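PDB 2IPI: aclacinomycin-N/aclacinomycin-A oxidase from Streptomyces galilaeus, which oxidises the terminal sugar of aclacinomycins in two successive oxygen-dependent steps, using a bicovalently bound FAD, to give aclacinomycin A and then aclacinomycin Y. Local coordinates for residues Val112-Asp115 against Ala120-Val123; Ala174-Ala179 against Leu240-Pro245. All coordinates share one frame; numbering follows the deposited sequence.

Contact 1 of 2, residues Val112-Asp115 against Ala120-Val123; sequences VFYD and AFAV
The carbonyl oxygen A120 O takes the amide of D115 almost head-on: D115 N lies 2.6 Å from A120 O, with an N-H...O angle of 175°. A weaker CA-H...O contact joins Y114 CA to the same A120 O at 3.6 Å. The return bond is longer, A120 N to D115 O at 3.3 Å, so this pair is held unequally. F113 and A122 make the second hydrogen-bonded pair. Between them, Y114 and F121 face each other as a non-hydrogen-bonded pair, and here the side chains do the work. Y114 CG runs anti to its own backbone nitrogen (chi1 175°), which carries CD1 to 3.8 Å above the F121 plane, over the ring centre. The result is an edge-to-face pair with planes at 53°; Y114 CB adds a touch on F121 CD2 at 3.9 Å. On that same face V112 and V123 lie side by side, their CG1 methyls 3.5 Å apart. W140 of helix 129-140 turns edge-to-face against F121, while D115 OD2 bends back to K118 N in the connecting turn. Such alternation marks antiparallel strands, and with only four residues between them the two make a beta hairpin, with 112-115 as the outermost strand of the five-stranded sheet in the PCMH-type FAD-binding domain.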
loop_
_atom_site.group_PDB
_atom_site.type_symbol
_atom_site.label_atom_id
_atom_site.label_comp_id
_atom_site.label_asym_id
_atom_site.label_seq_id
_atom_site.Cartn_x
_atom_site.Cartn_y
_atom_site.Cartn_z
ATOM N N VAL A 112 13.385 -4.529 -15.890
ATOM C CA VAL A 112 13.328 -3.096 -15.668
ATOM C C VAL A 112 14.372 -2.408 -16.530
ATOM O O VAL A 112 15.535 -2.810 -16.510
ATOM C CB VAL A 112 13.604 -2.694 -14.203
ATOM C CG1 VAL A 112 13.113 -1.267 -13.992
ATOM C CG2 VAL A 112 12.966 -3.645 -13.196
ATOM N N PHE A 113 13.947 -1.389 -17.271
ATOM C CA PHE A 113 14.904 -0.692 -18.127
ATOM C C PHE A 113 14.335 0.670 -18.485
ATOM O O PHE A 113 13.197 0.977 -18.144
ATOM C CB PHE A 113 15.193 -1.526 -19.365
ATOM C CG PHE A 113 13.993 -1.880 -20.231
ATOM C CD1 PHE A 113 13.589 -1.054 -21.265
ATOM C CD2 PHE A 113 13.279 -3.035 -20.011
ATOM C CE1 PHE A 113 12.501 -1.380 -22.046
ATOM C CE2 PHE A 113 12.186 -3.380 -20.791
ATOM C CZ PHE A 113 11.792 -2.555 -21.828
ATOM N N TYR A 114 15.112 1.505 -19.140
ATOM C CA TYR A 114 14.667 2.761 -19.688
ATOM C C TYR A 114 14.386 2.616 -21.175
ATOM O O TYR A 114 15.074 1.872 -21.874
ATOM C CB TYR A 114 15.757 3.818 -19.484
ATOM C CG TYR A 114 15.416 5.129 -20.144
ATOM C CD1 TYR A 114 14.315 5.887 -19.755
ATOM C CD2 TYR A 114 16.229 5.587 -21.169
ATOM C CE1 TYR A 114 14.039 7.081 -20.387
ATOM C CE2 TYR A 114 15.953 6.780 -21.793
ATOM C CZ TYR A 114 14.855 7.523 -21.404
ATOM O OH TYR A 114 14.615 8.708 -22.048
ATOM N N ASP A 115 13.394 3.319 -21.705
ATOM C CA ASP A 115 13.252 3.322 -23.158
ATOM C C ASP A 115 13.472 4.728 -23.701
ATOM O O ASP A 115 12.615 5.594 -23.517
ATOM C CB ASP A 115 11.889 2.825 -23.612
ATOM C CG ASP A 115 11.835 2.640 -25.117
ATOM O OD1 ASP A 115 11.365 1.552 -25.516
ATOM O OD2 ASP A 115 12.225 3.519 -25.902
ATOM N N ALA A 120 10.669 6.912 -21.217
ATOM C CA ALA A 120 10.042 6.350 -20.024
ATOM C C ALA A 120 10.811 5.159 -19.490
ATOM O O ALA A 120 11.632 4.562 -20.186
ATOM C CB ALA A 120 8.601 5.948 -20.328
ATOM N N PHE A 121 10.534 4.800 -18.241
ATOM C CA PHE A 121 11.167 3.659 -17.610
ATOM C C PHE A 121 10.267 2.424 -17.511
ATOM O O PHE A 121 9.188 2.534 -16.893
ATOM C CB PHE A 121 11.584 4.080 -16.202
ATOM C CG PHE A 121 12.784 4.998 -16.088
ATOM C CD1 PHE A 121 12.596 6.365 -16.044
ATOM C CD2 PHE A 121 14.075 4.497 -16.024
ATOM C CE1 PHE A 121 13.645 7.261 -15.923
ATOM C CE2 PHE A 121 15.137 5.390 -15.887
ATOM C CZ PHE A 121 14.920 6.754 -15.833
ATOM N N ALA A 122 10.734 1.316 -18.070
ATOM C CA ALA A 122 10.156 -0.017 -18.095
ATOM C C ALA A 122 10.205 -0.758 -16.763
ATOM O O ALA A 122 11.249 -0.962 -16.161
ATOM C CB ALA A 122 10.763 -0.865 -19.199
ATOM N N VAL A 123 9.057 -1.178 -16.221
ATOM C CA VAL A 123 9.079 -2.029 -15.026
ATOM C C VAL A 123 8.009 -3.113 -15.132
ATOM O O VAL A 123 6.815 -2.829 -15.281
ATOM C CB VAL A 123 8.908 -1.277 -13.700
ATOM C CG1 VAL A 123 9.815 -0.060 -13.579
ATOM C CG2 VAL A 123 7.466 -0.811 -13.469
#

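Contact 2 of 2, residues Ala174-Ala179 against Leu240-Pro245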
loop_
_atom_site.group_PDB
_atom_site.type_symbol
_atom_site.label_atom_id
_atom_site.label_comp_id
_atom_site.label_asym_id
_atom_site.label_seq_id
_atom_site.Cartn_x
_atom_site.Cartn_y
_atom_site.Cartn_z
ATOM N N ALA A 174 1.879 6.579 -8.159
ATOM C CA ALA A 174 1.015 6.746 -9.311
ATOM C C ALA A 174 0.966 8.187 -9.815
ATOM O O ALA A 174 0.378 8.460 -10.875
ATOM C CB ALA A 174 -0.375 6.242 -8.975
ATOM N N ASP A 175 1.587 9.084 -9.064
ATOM C CA ASP A 175 1.863 10.440 -9.486
ATOM C C ASP A 175 3.019 10.545 -10.472
ATOM O O ASP A 175 3.413 11.660 -10.844
ATOM C CB ASP A 175 2.156 11.313 -8.240
ATOM C CG ASP A 175 0.828 11.656 -7.571
ATOM O OD1 ASP A 175 -0.162 11.624 -8.334
ATOM O OD2 ASP A 175 0.760 11.944 -6.357
ATOM N N HIS A 176 3.568 9.387 -10.851
ATOM C CA HIS A 176 4.701 9.272 -11.768
ATOM C C HIS A 176 4.443 8.168 -12.776
ATOM O O HIS A 176 5.316 7.641 -13.462
ATOM C CB HIS A 176 6.006 9.046 -10.984
ATOM C CG HIS A 176 6.264 10.205 -10.054
ATOM N ND1 HIS A 176 7.006 11.311 -10.403
ATOM C CD2 HIS A 176 5.843 10.429 -8.778
ATOM C CE1 HIS A 176 7.044 12.153 -9.385
ATOM N NE2 HIS A 176 6.335 11.642 -8.378
ATOM N N LEU A 177 3.174 7.779 -12.892
ATOM C CA LEU A 177 2.733 6.800 -13.864
ATOM C C LEU A 177 2.427 7.452 -15.215
ATOM O O LEU A 177 1.492 8.263 -15.298
ATOM C CB LEU A 177 1.433 6.145 -13.406
ATOM C CG LEU A 177 0.987 4.837 -14.020
ATOM C CD1 LEU A 177 2.043 3.746 -13.941
ATOM C CD2 LEU A 177 -0.268 4.352 -13.289
ATOM N N TYR A 178 3.200 7.105 -16.229
ATOM C CA TYR A 178 2.954 7.581 -17.583
ATOM C C TYR A 178 2.037 6.620 -18.338
ATOM O O TYR A 178 1.094 7.062 -18.995
ATOM C CB TYR A 178 4.265 7.755 -18.362
ATOM C CG TYR A 178 4.047 8.008 -19.843
ATOM C CD1 TYR A 178 4.401 7.050 -20.784
ATOM C CD2 TYR A 178 3.490 9.205 -20.284
ATOM C CE1 TYR A 178 4.193 7.283 -22.137
ATOM C CE2 TYR A 178 3.278 9.447 -21.633
ATOM C CZ TYR A 178 3.635 8.477 -22.541
ATOM O OH TYR A 178 3.433 8.708 -23.886
ATOM N N ALA A 179 2.295 5.311 -18.265
ATOM C CA ALA A 179 1.506 4.413 -19.114
ATOM C C ALA A 179 1.420 3.002 -18.559
ATOM O O ALA A 179 2.252 2.582 -17.749
ATOM C CB ALA A 179 2.109 4.365 -20.513
ATOM N N LEU A 240 14.435 12.419 -15.314
ATOM C CA LEU A 240 13.052 12.130 -15.719
ATOM C C LEU A 240 12.246 11.545 -14.576
ATOM O O LEU A 240 11.026 11.350 -14.701
ATOM C CB LEU A 240 13.012 11.213 -16.953
ATOM C CG LEU A 240 13.424 11.887 -18.270
ATOM C CD1 LEU A 240 13.108 11.019 -19.475
ATOM C CD2 LEU A 240 12.773 13.259 -18.398
ATOM N N LEU A 241 12.883 11.248 -13.447
ATOM C CA LEU A 241 12.146 10.851 -12.238
ATOM C C LEU A 241 12.931 11.398 -11.036
ATOM O O LEU A 241 14.109 11.741 -11.221
ATOM C CB LEU A 241 11.936 9.358 -12.109
ATOM C CG LEU A 241 11.180 8.489 -13.087
ATOM C CD1 LEU A 241 11.596 7.034 -12.987
ATOM C CD2 LEU A 241 9.704 8.635 -12.744
ATOM N N PRO A 242 12.360 11.483 -9.847
ATOM C CA PRO A 242 13.087 12.051 -8.701
ATOM C C PRO A 242 14.382 11.308 -8.417
ATOM O O PRO A 242 14.503 10.088 -8.537
ATOM C CB PRO A 242 12.096 11.882 -7.544
ATOM C CG PRO A 242 10.767 11.967 -8.254
ATOM C CD PRO A 242 10.995 11.049 -9.444
ATOM N N LYS A 243 15.375 12.105 -8.002
ATOM C CA LYS A 243 16.672 11.599 -7.620
ATOM C C LYS A 243 16.705 11.088 -6.186
ATOM O O LYS A 243 16.136 11.720 -5.305
ATOM C CB LYS A 243 17.742 12.698 -7.744
ATOM C CG LYS A 243 18.859 12.281 -8.695
ATOM C CD LYS A 243 18.390 12.456 -10.134
ATOM C CE LYS A 243 18.986 13.728 -10.732
ATOM N NZ LYS A 243 20.250 13.405 -11.458
ATOM N N ALA A 244 17.380 9.966 -5.973
ATOM C CA ALA A 244 17.503 9.397 -4.640
ATOM C C ALA A 244 18.171 10.389 -3.691
ATOM O O ALA A 244 18.963 11.220 -4.131
ATOM C CB ALA A 244 18.268 8.077 -4.655
ATOM N N PRO A 245 17.831 10.319 -2.405
ATOM C CA PRO A 245 18.491 11.138 -1.385
ATOM C C PRO A 245 19.982 10.845 -1.322
ATOM O O PRO A 245 20.416 9.760 -1.691
ATOM C CB PRO A 245 17.848 10.683 -0.068
ATOM C CG PRO A 245 16.491 10.247 -0.527
ATOM C CD PRO A 245 16.772 9.492 -1.816
#
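P242 CG and L241 CD2 both come to the H176 imidazole obliquely, neither squarely over a face nor at the edge. H176 CE1 comes to 3.9 Å from P242 CG and 4.1 Å from P242 CD, and H176 ND1 also passes 4.1 Å from P242 CD. L241 reaches the same histidine nearer its root, with CD2 4.1 Å from H176 CB. These are ordinary van der Waals separations, and the segments bury just 111 Å² between them. The histidine is therefore worth examining as a buried polar ring that packs through its carbons while its nitrogens are served elsewhere: ND1 is hydrogen-bonded to T229 OG1, and NE2 to D170 O. The second of these bonds is consistent with a proton on NE2. Holding the ring by both nitrogens restricts its rotation, and so presents CE1 to the proline in a settled direction.

Torsions account for how the side chains cover the gap between backbones whose nearest CA atoms, those of H176 and L241, are 7.6 Å apart. H176 CG stands opposite the carbonyl carbon and beside the backbone nitrogen (chi1 -60°), along a bond already aimed at the loop. L241 does not start out toward H176, yet its branched end brings CD2 closer.

The contact thus joins the chain just ahead of strand 177-185 to the loop 240-245; the H176 side chain is about 13 Å from the bound FAD. D170, at the end of helix 167-170, also touches P242, L241 rests on F227 of strand 221-227, and the loop runs on toward strand 248-256 of the seven-stranded antiparallel sheet.

Contact 1 comes first along the chain and closes the shorter loop of the two, the four-residue turn between strands 112-115 and 120-123. Contact 2 opens only later and closes a span of 60 residues containing strand 191-197, helix 205-210 and strand 221-227. The two are therefore in series, neither nested nor crossed, yet their centres lie about 11 Å apart. Loop 240-245 returns to the hairpin: L241 CD1 packs on F121 CD1 at 3.3 Å, and L240 CD1 lies 3.8 Å from Y114 OH. L241 thus divides its two methyls between the contacts, linking strand 120-123 of the hairpin to the residue just before strand 177-185 of the same sheet.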